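PDB 1T3Q: quinoline 2-oxidoreductase large subunit from Pseudomonas putida, which carries the molybdenum and molybdopterin cytosine dinucleotide centre of a bacterial hydroxylase of the xanthine dehydrogenase family, which oxidises quinoline at its 2-position. Local coordinates for residues 300-305 and 380-385; 312-317 and 350-355; 486-491 and 623-628; 519-524 and 559-564. All coordinates share one frame; numbering follows the deposited sequence.

Interaction 1: 300-305 and 380-385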
loop_
_atom_site.group_PDB
_atom_site.type_symbol
_atom_site.label_atom_id
_atom_site.label_comp_id
_atom_site.label_asym_id
_atom_site.label_seq_id
_atom_site.Cartn_x
_atom_site.Cartn_y
_atom_site.Cartn_z
ATOM N N ASN B 300 1.512 -19.635 -44.545
ATOM C CA ASN B 300 0.298 -20.352 -44.903
ATOM C C ASN B 300 0.246 -20.590 -46.401
ATOM O O ASN B 300 0.055 -19.657 -47.182
ATOM C CB ASN B 300 -0.958 -19.587 -44.463
ATOM C CG ASN B 300 -1.134 -19.570 -42.955
ATOM O OD1 ASN B 300 -0.672 -18.654 -42.268
ATOM N ND2 ASN B 300 -1.790 -20.596 -42.429
ATOM N N GLU B 301 0.447 -21.842 -46.795
ATOM C CA GLU B 301 0.386 -22.222 -48.194
ATOM C C GLU B 301 -1.073 -22.606 -48.370
ATOM O O GLU B 301 -1.480 -23.717 -48.031
ATOM C CB GLU B 301 1.299 -23.417 -48.456
ATOM C CG GLU B 301 2.767 -23.095 -48.275
ATOM C CD GLU B 301 3.645 -24.325 -48.332
ATOM O OE1 GLU B 301 3.452 -25.149 -49.252
ATOM O OE2 GLU B 301 4.532 -24.460 -47.460
ATOM N N MET B 302 -1.857 -21.668 -48.883
ATOM C CA MET B 302 -3.284 -21.873 -49.044
ATOM C C MET B 302 -3.744 -22.003 -50.485
ATOM O O MET B 302 -3.186 -21.388 -51.394
ATOM C CB MET B 302 -4.030 -20.721 -48.367
ATOM C CG MET B 302 -5.527 -20.928 -48.223
ATOM S SD MET B 302 -6.313 -19.527 -47.392
ATOM C CE MET B 302 -5.909 -19.857 -45.703
ATOM N N GLY B 303 -4.776 -22.819 -50.677
ATOM C CA GLY B 303 -5.333 -23.026 -51.998
ATOM C C GLY B 303 -6.842 -23.049 -51.872
ATOM O O GLY B 303 -7.379 -23.618 -50.925
ATOM N N LEU B 304 -7.528 -22.411 -52.813
ATOM C CA LEU B 304 -8.982 -22.363 -52.809
ATOM C C LEU B 304 -9.501 -22.790 -54.173
ATOM O O LEU B 304 -9.084 -22.260 -55.199
ATOM C CB LEU B 304 -9.464 -20.943 -52.493
ATOM C CG LEU B 304 -10.973 -20.675 -52.475
ATOM C CD1 LEU B 304 -11.627 -21.451 -51.341
ATOM C CD2 LEU B 304 -11.214 -19.175 -52.288
ATOM N N ALA B 305 -10.395 -23.768 -54.181
ATOM C CA ALA B 305 -10.983 -24.260 -55.422
ATOM C C ALA B 305 -12.426 -23.773 -55.440
ATOM O O ALA B 305 -13.077 -23.742 -54.402
ATOM C CB ALA B 305 -10.935 -25.783 -55.459
ATOM N N ILE B 380 -5.849 -13.130 -43.486
ATOM C CA ILE B 380 -5.184 -12.419 -44.575
ATOM C C ILE B 380 -5.151 -13.277 -45.839
ATOM O O ILE B 380 -5.552 -12.842 -46.916
ATOM C CB ILE B 380 -3.714 -12.052 -44.209
ATOM C CG1 ILE B 380 -3.693 -10.933 -43.167
ATOM C CG2 ILE B 380 -2.948 -11.619 -45.465
ATOM C CD1 ILE B 380 -2.308 -10.647 -42.612
ATOM N N ALA B 381 -4.665 -14.505 -45.693
ATOM C CA ALA B 381 -4.549 -15.425 -46.816
ATOM C C ALA B 381 -5.876 -15.755 -47.498
ATOM O O ALA B 381 -5.994 -15.643 -48.719
ATOM C CB ALA B 381 -3.867 -16.713 -46.352
ATOM N N ARG B 382 -6.874 -16.149 -46.715
ATOM C CA ARG B 382 -8.173 -16.514 -47.283
ATOM C C ARG B 382 -8.896 -15.337 -47.933
ATOM O O ARG B 382 -9.356 -15.439 -49.064
ATOM C CB ARG B 382 -9.079 -17.129 -46.211
ATOM C CG ARG B 382 -10.337 -17.788 -46.778
ATOM C CD ARG B 382 -11.368 -18.043 -45.694
ATOM N NE ARG B 382 -11.676 -16.811 -44.981
ATOM C CZ ARG B 382 -11.302 -16.554 -43.733
ATOM N NH1 ARG B 382 -11.618 -15.395 -43.176
ATOM N NH2 ARG B 382 -10.635 -17.465 -43.036
ATOM N N GLU B 383 -9.002 -14.219 -47.219
ATOM C CA GLU B 383 -9.694 -13.064 -47.775
ATOM C C GLU B 383 -9.006 -12.551 -49.034
ATOM O O GLU B 383 -9.669 -12.099 -49.966
ATOM C CB GLU B 383 -9.806 -11.951 -46.731
ATOM C CG GLU B 383 -10.647 -12.332 -45.505
ATOM C CD GLU B 383 -12.084 -12.707 -45.861
ATOM O OE1 GLU B 383 -12.473 -13.881 -45.664
ATOM O OE2 GLU B 383 -12.829 -11.825 -46.341
ATOM N N THR B 384 -7.681 -12.626 -49.068
ATOM C CA THR B 384 -6.939 -12.179 -50.239
ATOM C C THR B 384 -7.214 -13.105 -51.426
ATOM O O THR B 384 -7.362 -12.650 -52.558
ATOM C CB THR B 384 -5.418 -12.128 -49.953
ATOM O OG1 THR B 384 -5.150 -11.087 -49.003
ATOM C CG2 THR B 384 -4.633 -11.846 -51.229
ATOM N N LEU B 385 -7.288 -14.405 -51.164
ATOM C CA LEU B 385 -7.563 -15.371 -52.226
ATOM C C LEU B 385 -9.011 -15.256 -52.690
ATOM O O LEU B 385 -9.309 -15.431 -53.870
ATOM C CB LEU B 385 -7.282 -16.793 -51.736
ATOM C CG LEU B 385 -5.806 -17.128 -51.508
ATOM C CD1 LEU B 385 -5.671 -18.568 -51.017
ATOM C CD2 LEU B 385 -5.037 -16.944 -52.806
#

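Interaction 2: 312-317 and 350-355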
loop_
_atom_site.group_PDB
_atom_site.type_symbol
_atom_site.label_atom_id
_atom_site.label_comp_id
_atom_site.label_asym_id
_atom_site.label_seq_id
_atom_site.Cartn_x
_atom_site.Cartn_y
_atom_site.Cartn_z
ATOM N N PHE B 312 -17.307 -21.984 -53.254
ATOM C CA PHE B 312 -16.100 -22.657 -52.789
ATOM C C PHE B 312 -16.282 -24.166 -52.728
ATOM O O PHE B 312 -17.203 -24.664 -52.085
ATOM C CB PHE B 312 -15.693 -22.148 -51.402
ATOM C CG PHE B 312 -15.518 -20.658 -51.323
ATOM C CD1 PHE B 312 -15.142 -19.923 -52.444
ATOM C CD2 PHE B 312 -15.708 -19.991 -50.117
ATOM C CE1 PHE B 312 -14.958 -18.540 -52.364
ATOM C CE2 PHE B 312 -15.527 -18.607 -50.022
ATOM C CZ PHE B 312 -15.151 -17.882 -51.149
ATOM N N LEU B 313 -15.385 -24.889 -53.389
ATOM C CA LEU B 313 -15.449 -26.346 -53.417
ATOM C C LEU B 313 -14.468 -26.979 -52.441
ATOM O O LEU B 313 -14.698 -28.088 -51.944
ATOM C CB LEU B 313 -15.148 -26.850 -54.827
ATOM C CG LEU B 313 -16.076 -26.344 -55.929
ATOM C CD1 LEU B 313 -15.617 -26.909 -57.272
ATOM C CD2 LEU B 313 -17.515 -26.758 -55.624
ATOM N N ALA B 314 -13.372 -26.282 -52.166
ATOM C CA ALA B 314 -12.367 -26.813 -51.259
ATOM C C ALA B 314 -11.357 -25.770 -50.821
ATOM O O ALA B 314 -11.071 -24.815 -51.543
ATOM C CB ALA B 314 -11.636 -27.974 -51.923
ATOM N N LEU B 315 -10.822 -25.966 -49.624
ATOM C CA LEU B 315 -9.804 -25.075 -49.093
ATOM C C LEU B 315 -8.697 -25.924 -48.495
ATOM O O LEU B 315 -8.934 -26.785 -47.643
ATOM C CB LEU B 315 -10.384 -24.143 -48.028
ATOM C CG LEU B 315 -9.384 -23.134 -47.440
ATOM C CD1 LEU B 315 -10.128 -21.969 -46.822
ATOM C CD2 LEU B 315 -8.505 -23.813 -46.399
ATOM N N GLU B 316 -7.481 -25.677 -48.950
ATOM C CA GLU B 316 -6.323 -26.402 -48.454
ATOM C C GLU B 316 -5.390 -25.401 -47.781
ATOM O O GLU B 316 -5.192 -24.299 -48.293
ATOM C CB GLU B 316 -5.618 -27.082 -49.623
ATOM C CG GLU B 316 -4.348 -27.815 -49.265
ATOM C CD GLU B 316 -3.863 -28.692 -50.405
ATOM O OE1 GLU B 316 -3.782 -28.190 -51.549
ATOM O OE2 GLU B 316 -3.567 -29.882 -50.156
ATOM N N ASN B 317 -4.833 -25.768 -46.631
ATOM C CA ASN B 317 -3.910 -24.869 -45.947
ATOM C C ASN B 317 -2.866 -25.586 -45.117
ATOM O O ASN B 317 -3.189 -26.367 -44.223
ATOM C CB ASN B 317 -4.657 -23.888 -45.038
ATOM C CG ASN B 317 -3.748 -22.776 -44.509
ATOM O OD1 ASN B 317 -3.740 -22.474 -43.316
ATOM N ND2 ASN B 317 -2.987 -22.159 -45.404
ATOM N N VAL B 350 -17.507 -24.346 -46.774
ATOM C CA VAL B 350 -16.540 -25.025 -47.633
ATOM C C VAL B 350 -16.655 -26.507 -47.285
ATOM O O VAL B 350 -16.210 -26.937 -46.224
ATOM C CB VAL B 350 -15.095 -24.538 -47.347
ATOM C CG1 VAL B 350 -14.134 -25.144 -48.358
ATOM C CG2 VAL B 350 -15.039 -23.013 -47.401
ATOM N N PRO B 351 -17.246 -27.307 -48.186
ATOM C CA PRO B 351 -17.445 -28.748 -47.987
ATOM C C PRO B 351 -16.220 -29.652 -47.843
ATOM O O PRO B 351 -16.269 -30.639 -47.107
ATOM C CB PRO B 351 -18.314 -29.133 -49.178
ATOM C CG PRO B 351 -17.803 -28.233 -50.250
ATOM C CD PRO B 351 -17.678 -26.904 -49.537
ATOM N N ALA B 352 -15.131 -29.335 -48.535
ATOM C CA ALA B 352 -13.929 -30.164 -48.448
ATOM C C ALA B 352 -12.741 -29.363 -47.929
ATOM O O ALA B 352 -12.391 -28.322 -48.488
ATOM C CB ALA B 352 -13.600 -30.758 -49.812
ATOM N N VAL B 353 -12.113 -29.863 -46.870
ATOM C CA VAL B 353 -10.977 -29.179 -46.268
ATOM C C VAL B 353 -9.821 -30.104 -45.911
ATOM O O VAL B 353 -10.019 -31.237 -45.467
ATOM C CB VAL B 353 -11.404 -28.441 -44.978
ATOM C CG1 VAL B 353 -10.212 -27.681 -44.383
ATOM C CG2 VAL B 353 -12.553 -27.494 -45.276
ATOM N N SER B 354 -8.608 -29.607 -46.111
ATOM C CA SER B 354 -7.410 -30.357 -45.770
ATOM C C SER B 354 -6.409 -29.355 -45.225
ATOM O O SER B 354 -5.911 -28.499 -45.955
ATOM C CB SER B 354 -6.826 -31.056 -46.994
ATOM O OG SER B 354 -5.641 -31.749 -46.638
ATOM N N GLU B 355 -6.129 -29.448 -43.933
ATOM C CA GLU B 355 -5.194 -28.527 -43.327
ATOM C C GLU B 355 -4.305 -29.199 -42.315
ATOM O O GLU B 355 -4.657 -30.232 -41.743
ATOM C CB GLU B 355 -5.939 -27.355 -42.669
ATOM C CG GLU B 355 -6.929 -27.719 -41.566
ATOM C CD GLU B 355 -6.271 -28.252 -40.308
ATOM O OE1 GLU B 355 -5.208 -27.723 -39.910
ATOM O OE2 GLU B 355 -6.826 -29.195 -39.702
#

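Interaction 3: 486-491 and 623-628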
loop_
_atom_site.group_PDB
_atom_site.type_symbol
_atom_site.label_atom_id
_atom_site.label_comp_id
_atom_site.label_asym_id
_atom_site.label_seq_id
_atom_site.Cartn_x
_atom_site.Cartn_y
_atom_site.Cartn_z
ATOM N N SER B 486 -14.204 -16.090 -11.251
ATOM C CA SER B 486 -15.192 -15.683 -10.271
ATOM C C SER B 486 -15.205 -14.178 -10.059
ATOM O O SER B 486 -14.245 -13.480 -10.379
ATOM C CB SER B 486 -14.932 -16.384 -8.933
ATOM O OG SER B 486 -13.757 -15.888 -8.305
ATOM N N ALA B 487 -16.320 -13.690 -9.535
ATOM C CA ALA B 487 -16.481 -12.278 -9.232
ATOM C C ALA B 487 -17.196 -12.235 -7.903
ATOM O O ALA B 487 -17.916 -13.168 -7.548
ATOM C CB ALA B 487 -17.324 -11.587 -10.298
ATOM N N THR B 488 -16.982 -11.160 -7.156
ATOM C CA THR B 488 -17.645 -11.007 -5.883
ATOM C C THR B 488 -18.418 -9.706 -5.946
ATOM O O THR B 488 -17.959 -8.727 -6.539
ATOM C CB THR B 488 -16.639 -10.961 -4.714
ATOM O OG1 THR B 488 -15.952 -12.217 -4.630
ATOM C CG2 THR B 488 -17.359 -10.700 -3.403
ATOM N N VAL B 489 -19.608 -9.716 -5.363
ATOM C CA VAL B 489 -20.450 -8.535 -5.337
ATOM C C VAL B 489 -21.000 -8.380 -3.937
ATOM O O VAL B 489 -21.553 -9.324 -3.365
ATOM C CB VAL B 489 -21.628 -8.648 -6.336
ATOM C CG1 VAL B 489 -22.570 -7.462 -6.165
ATOM C CG2 VAL B 489 -21.102 -8.683 -7.758
ATOM N N ARG B 490 -20.822 -7.190 -3.379
ATOM C CA ARG B 490 -21.322 -6.882 -2.054
ATOM C C ARG B 490 -22.197 -5.653 -2.155
ATOM O O ARG B 490 -21.838 -4.682 -2.816
ATOM C CB ARG B 490 -20.177 -6.567 -1.081
ATOM C CG ARG B 490 -20.659 -6.067 0.288
ATOM C CD ARG B 490 -19.485 -5.743 1.211
ATOM N NE ARG B 490 -18.751 -4.563 0.759
ATOM C CZ ARG B 490 -17.502 -4.272 1.112
ATOM N NH1 ARG B 490 -16.831 -5.076 1.928
ATOM N NH2 ARG B 490 -16.919 -3.181 0.639
ATOM N N ILE B 491 -23.352 -5.706 -1.512
ATOM C CA ILE B 491 -24.224 -4.550 -1.488
ATOM C C ILE B 491 -23.881 -3.927 -0.151
ATOM O O ILE B 491 -24.106 -4.531 0.895
ATOM C CB ILE B 491 -25.717 -4.931 -1.493
ATOM C CG1 ILE B 491 -26.051 -5.728 -2.757
ATOM C CG2 ILE B 491 -26.567 -3.655 -1.424
ATOM C CD1 ILE B 491 -27.502 -6.210 -2.822
ATOM N N THR B 623 -26.733 -12.595 4.364
ATOM C CA THR B 623 -25.448 -12.290 3.744
ATOM C C THR B 623 -25.644 -11.547 2.424
ATOM O O THR B 623 -26.232 -12.095 1.487
ATOM C CB THR B 623 -24.652 -13.570 3.442
ATOM O OG1 THR B 623 -24.623 -14.406 4.605
ATOM C CG2 THR B 623 -23.225 -13.214 3.048
ATOM N N LEU B 624 -25.155 -10.310 2.337
ATOM C CA LEU B 624 -25.298 -9.549 1.098
ATOM C C LEU B 624 -24.005 -9.384 0.296
ATOM O O LEU B 624 -23.777 -8.356 -0.340
ATOM C CB LEU B 624 -25.940 -8.178 1.363
ATOM C CG LEU B 624 -27.447 -8.183 1.666
ATOM C CD1 LEU B 624 -27.978 -6.752 1.609
ATOM C CD2 LEU B 624 -28.201 -9.046 0.654
ATOM N N GLU B 625 -23.163 -10.412 0.336
ATOM C CA GLU B 625 -21.921 -10.442 -0.422
ATOM C C GLU B 625 -21.810 -11.882 -0.905
ATOM O O GLU B 625 -21.946 -12.818 -0.113
ATOM C CB GLU B 625 -20.709 -10.080 0.454
ATOM C CG GLU B 625 -19.394 -10.050 -0.328
ATOM C CD GLU B 625 -18.249 -9.387 0.437
ATOM O OE1 GLU B 625 -17.141 -9.287 -0.131
ATOM O OE2 GLU B 625 -18.456 -8.964 1.595
ATOM N N ALA B 626 -21.586 -12.061 -2.200
ATOM C CA ALA B 626 -21.495 -13.404 -2.760
ATOM C C ALA B 626 -20.481 -13.483 -3.886
ATOM O O ALA B 626 -20.144 -12.474 -4.510
ATOM C CB ALA B 626 -22.872 -13.849 -3.266
ATOM N N THR B 627 -20.016 -14.699 -4.151
ATOM C CA THR B 627 -19.026 -14.952 -5.185
ATOM C C THR B 627 -19.507 -16.084 -6.089
ATOM O O THR B 627 -20.147 -17.028 -5.628
ATOM C CB THR B 627 -17.674 -15.347 -4.541
ATOM O OG1 THR B 627 -17.238 -14.285 -3.683
ATOM C CG2 THR B 627 -16.613 -15.609 -5.605
ATOM N N ALA B 628 -19.202 -15.984 -7.376
ATOM C CA ALA B 628 -19.607 -17.009 -8.322
ATOM C C ALA B 628 -18.719 -17.014 -9.550
ATOM O O ALA B 628 -18.321 -15.963 -10.048
ATOM C CB ALA B 628 -21.062 -16.786 -8.743
#

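Interaction 4: 519-524 and 559-564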
loop_
_atom_site.group_PDB
_atom_site.type_symbol
_atom_site.label_atom_id
_atom_site.label_comp_id
_atom_site.label_asym_id
_atom_site.label_seq_id
_atom_site.Cartn_x
_atom_site.Cartn_y
_atom_site.Cartn_z
ATOM N N ALA B 519 -24.484 -2.310 -12.285
ATOM C CA ALA B 519 -25.547 -1.347 -12.026
ATOM C C ALA B 519 -26.876 -1.863 -12.575
ATOM O O ALA B 519 -27.904 -1.821 -11.892
ATOM C CB ALA B 519 -25.201 -0.018 -12.672
ATOM N N ASP B 520 -26.850 -2.354 -13.807
ATOM C CA ASP B 520 -28.064 -2.868 -14.439
ATOM C C ASP B 520 -28.617 -4.120 -13.780
ATOM O O ASP B 520 -29.835 -4.271 -13.665
ATOM C CB ASP B 520 -27.817 -3.111 -15.931
ATOM C CG ASP B 520 -27.847 -1.820 -16.734
ATOM O OD1 ASP B 520 -27.708 -1.866 -17.973
ATOM O OD2 ASP B 520 -28.019 -0.751 -16.110
ATOM N N VAL B 521 -27.737 -5.020 -13.347
ATOM C CA VAL B 521 -28.194 -6.246 -12.700
ATOM C C VAL B 521 -28.917 -5.929 -11.388
ATOM O O VAL B 521 -29.978 -6.488 -11.109
ATOM C CB VAL B 521 -27.021 -7.216 -12.400
ATOM C CG1 VAL B 521 -27.522 -8.402 -11.586
ATOM C CG2 VAL B 521 -26.404 -7.711 -13.698
ATOM N N LEU B 522 -28.350 -5.021 -10.595
ATOM C CA LEU B 522 -28.941 -4.656 -9.312
ATOM C C LEU B 522 -29.946 -3.504 -9.375
ATOM O O LEU B 522 -30.549 -3.148 -8.367
ATOM C CB LEU B 522 -27.832 -4.328 -8.302
ATOM C CG LEU B 522 -27.014 -5.546 -7.837
ATOM C CD1 LEU B 522 -25.781 -5.102 -7.069
ATOM C CD2 LEU B 522 -27.892 -6.436 -6.972
ATOM N N GLY B 523 -30.126 -2.925 -10.556
ATOM C CA GLY B 523 -31.081 -1.838 -10.705
ATOM C C GLY B 523 -30.720 -0.549 -9.991
ATOM O O GLY B 523 -31.598 0.137 -9.460
ATOM N N VAL B 524 -29.433 -0.216 -9.972
ATOM C CA VAL B 524 -28.962 1.003 -9.322
ATOM C C VAL B 524 -28.102 1.811 -10.285
ATOM O O VAL B 524 -27.636 1.292 -11.301
ATOM C CB VAL B 524 -28.115 0.695 -8.068
ATOM C CG1 VAL B 524 -28.959 -0.017 -7.027
ATOM C CG2 VAL B 524 -26.898 -0.141 -8.451
ATOM N N ARG B 559 -23.795 -13.512 -12.143
ATOM C CA ARG B 559 -24.088 -14.571 -11.181
ATOM C C ARG B 559 -23.967 -14.113 -9.729
ATOM O O ARG B 559 -24.858 -14.361 -8.918
ATOM C CB ARG B 559 -23.143 -15.762 -11.384
ATOM C CG ARG B 559 -23.425 -16.647 -12.590
ATOM C CD ARG B 559 -22.862 -18.051 -12.324
ATOM N NE ARG B 559 -23.530 -18.658 -11.173
ATOM C CZ ARG B 559 -22.994 -19.569 -10.363
ATOM N NH1 ARG B 559 -23.707 -20.043 -9.350
ATOM N NH2 ARG B 559 -21.750 -19.997 -10.542
ATOM N N ALA B 560 -22.850 -13.468 -9.392
ATOM C CA ALA B 560 -22.630 -13.013 -8.030
ATOM C C ALA B 560 -23.679 -11.984 -7.616
ATOM O O ALA B 560 -24.229 -12.055 -6.515
ATOM C CB ALA B 560 -21.230 -12.430 -7.889
ATOM N N ALA B 561 -23.957 -11.035 -8.501
ATOM C CA ALA B 561 -24.945 -9.998 -8.210
ATOM C C ALA B 561 -26.337 -10.607 -8.059
ATOM O O ALA B 561 -27.138 -10.147 -7.247
ATOM C CB ALA B 561 -24.949 -8.955 -9.319
ATOM N N SER B 562 -26.613 -11.649 -8.834
ATOM C CA SER B 562 -27.913 -12.313 -8.778
ATOM C C SER B 562 -28.159 -12.938 -7.411
ATOM O O SER B 562 -29.263 -12.860 -6.874
ATOM C CB SER B 562 -28.007 -13.393 -9.860
ATOM O OG SER B 562 -29.238 -14.091 -9.767
ATOM N N ILE B 563 -27.127 -13.556 -6.846
ATOM C CA ILE B 563 -27.261 -14.187 -5.542
ATOM C C ILE B 563 -27.716 -13.192 -4.487
ATOM O O ILE B 563 -28.655 -13.463 -3.733
ATOM C CB ILE B 563 -25.938 -14.826 -5.084
ATOM C CG1 ILE B 563 -25.558 -15.964 -6.038
ATOM C CG2 ILE B 563 -26.072 -15.337 -3.651
ATOM C CD1 ILE B 563 -24.183 -16.521 -5.795
ATOM N N VAL B 564 -27.059 -12.039 -4.422
ATOM C CA VAL B 564 -27.444 -11.053 -3.427
ATOM C C VAL B 564 -28.739 -10.348 -3.825
ATOM O O VAL B 564 -29.529 -9.962 -2.962
ATOM C CB VAL B 564 -26.305 -10.036 -3.172
ATOM C CG1 VAL B 564 -25.114 -10.764 -2.569
ATOM C CG2 VAL B 564 -25.900 -9.344 -4.463
#

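Interaction 1: 300-305 and 380-385
Met-302, Ala-381, Arg-382 and Leu-385 meet where helix 375-393 packs on a strand of a mixed beta-sheet, within the first molybdopterin cofactor-binding region. The helix segment runs at 34° to strand 300-305, and their axes come within 9.0 Å. No hydrogen bond crosses the contact. Met-302 does most of the touching. Its CG is anti to the backbone N (chi1 -169°), and the chain stays extended as far as SD. CB packs on CD1 of Leu-385, and Met-302 CG lies 3.7 Å from the same methyl, Leu-385 CD1. SD then rests on the helix backbone, with Met-302 SD 3.5 Å from Arg-382 N. At chi3 (-79°) the chain bends, and this turn sets Met-302 CE 3.8 Å from Ala-381 CB. Strand 312-322 pairs with this strand in the sheet, Glu-316 with Gly-303 and Arg-318 with Glu-301 through backbone bonds. The Arg-382 guanidinium leads away from the strand. Gln-379 and the carbonyl of Ile-344 bind it. It also grips Glu-383 side-on, NE and NH1 both reaching OE1 in the guanidinium plane. Arg-401 forms a salt bridge with the other oxygen, Glu-383 OE2. Farther along, Leu-304 CD2 comes within 4.5 Å of Leu-385 O.

Interaction 2: 312-317 and 350-355
A beta-alpha-beta unit is closed here: strand 312-322, helix 337-342 and strand 352-360, with the two strands side by side and parallel. Val-350 and Phe-312 touch where the pairing begins, and three backbone bonds follow. Leu-315 N donates to Ala-352 O (3.1 Å), Ser-354 N to Leu-315 O, and Asn-317 N to Ser-354 O (3.0 Å). Leu-315 thus uses both its N-H and its carbonyl. Val-350 splits its methyls between two neighbours. Val-350 CG1, anti to the backbone N (chi1 -174°), lies 3.6 Å from Leu-315 N and 3.9 Å from Leu-315 CB. Val-350 CG2 comes in at a slant to the ring, 4.1 Å from Phe-312 CD2. With an alanine here, a gap would probably open beside the Phe-312 ring, and Leu-315 CB would lose its methyl neighbour. Next to it, Pro-351 CD packs 3.4 Å from Phe-312 O. Strand 312-322 has a classic beta bulge toward its other neighbour: Leu-313 and Ala-314 both face Ala-305. The polar ends find partners outside the pair: Asn-317 OD1 takes a bond from Asn-300, and Glu-355 OE2 one from Arg-171 N. The strands are therefore joined by backbone bonds and apolar contact, while these side chains link the pair to its surroundings.

Interaction 3: 486-491 and 623-628
Strands 486-491 and 625-628 run antiparallel, 168° between their directions, with Ala-487/Ala-628 and Val-489/Ala-626 as hydrogen-bonded pairs. They belong to a four-stranded mixed sheet, in which 625-629 is an outermost strand within this chain. Ile-491 N to Leu-624 O (2.9 Å) extends the ladder past the last bridge. Thr-488 and Thr-627 form a non-hydrogen-bonded pair, and their hydroxyls meet on the face shared with Arg-490 and Glu-625: Thr-488 OG1 and Thr-627 OG1 are 2.6 Å apart, and either may donate. In both threonines OG1 is anti to the carbonyl carbon, which aims the two hydroxyls at each other. Glu-625 lies extended across the neighbouring Arg-490. Glu-625 CG packs 3.6 Å from Arg-490 CB and also meets the CG2 methyl of Thr-488. The charges do not quite meet: Arg-490 NH1 and Glu-625 OE2 are 4.2 Å apart, with the two flat groups 75° apart. Arg-490 NE instead forms a salt bridge with Asp-492, and Glu-625 OE2 accepts from Thr-539 N of the second subunit. A leucine in place of Glu-625 lacks the carboxylate and would probably leave that Thr-539 N-H without its acceptor and Arg-490 without a nearby opposite charge. Between Arg-490 and Glu-625 the closest side-chain approach is Arg-490 CD to Glu-625 OE2, at 3.4 Å.

Interaction 4: 519-524 and 559-564
Val-521 places CG1 anti to its backbone nitrogen (chi1 174°), and this puts the methyl against Ala-561. Leu-522 takes another course: its CG is anti to the carbonyl carbon (chi1 -70°), and the end of its side chain comes nearer to the facing helix. The two residues lie at the C-terminal end of helix 510-522, which packs on the long helix 549-576. The tightest point is Val-521 CG1 to Ala-561 CB, 3.5 Å, closer than usual for two carbons. Val-521 CB is 4.1 Å from Ala-561 CB. Leu-522 reaches over the same alanine with its branch. Leu-522 CG is 4.3 Å from Ala-561 CB, while Leu-522 CD2 is 3.8 Å from Ala-561 O. Leu-522 CD2 also touches Val-564 CG2 at 4.3 Å, one turn further along the helix. A Schellman motif ends helix 510-522. Gly-523 is its C-prime residue, with positive phi (67°). Val-524 N binds Ala-519 O at 2.9 Å, and Gly-523 N makes a weak bond to Asp-520 O. The Asp-520 carboxylate turns to the N-terminal part of the chain, accepting from the backbone nitrogens of Lys-12, Ser-13 and Ile-14. Arg-565 adds a polar tie between the helices by donating to Val-521 O. Between the two segments themselves there is no hydrogen bond. The contact is van der Waals packing, mostly of methyl groups, with one methyl against a carbonyl oxygen, and the small side chain of Ala-561 is consistent with the close approach of the helix end.

How the interactions relate
From the N terminus, interaction 1 opens first, on strand 298-306. Interaction 2 opens and closes inside its loop, joining 312-317 to 350-355 before helix 375-393 closes interaction 1. The two touch, since strands 298-306 and 312-322 are neighbours in one sheet. Interaction 3 opens later, at 486-491. Interaction 4 is nested within its loop, tying helix 510-522 to helix 549-576, before 623-628 returns to pair. These two also touch: helix 549-576 packs against the sheet of interaction 3. No loops cross. The two nested pairs belong to different cofactor-binding regions of the chain, with centres of interactions 1 and 3 about 48 Å apart.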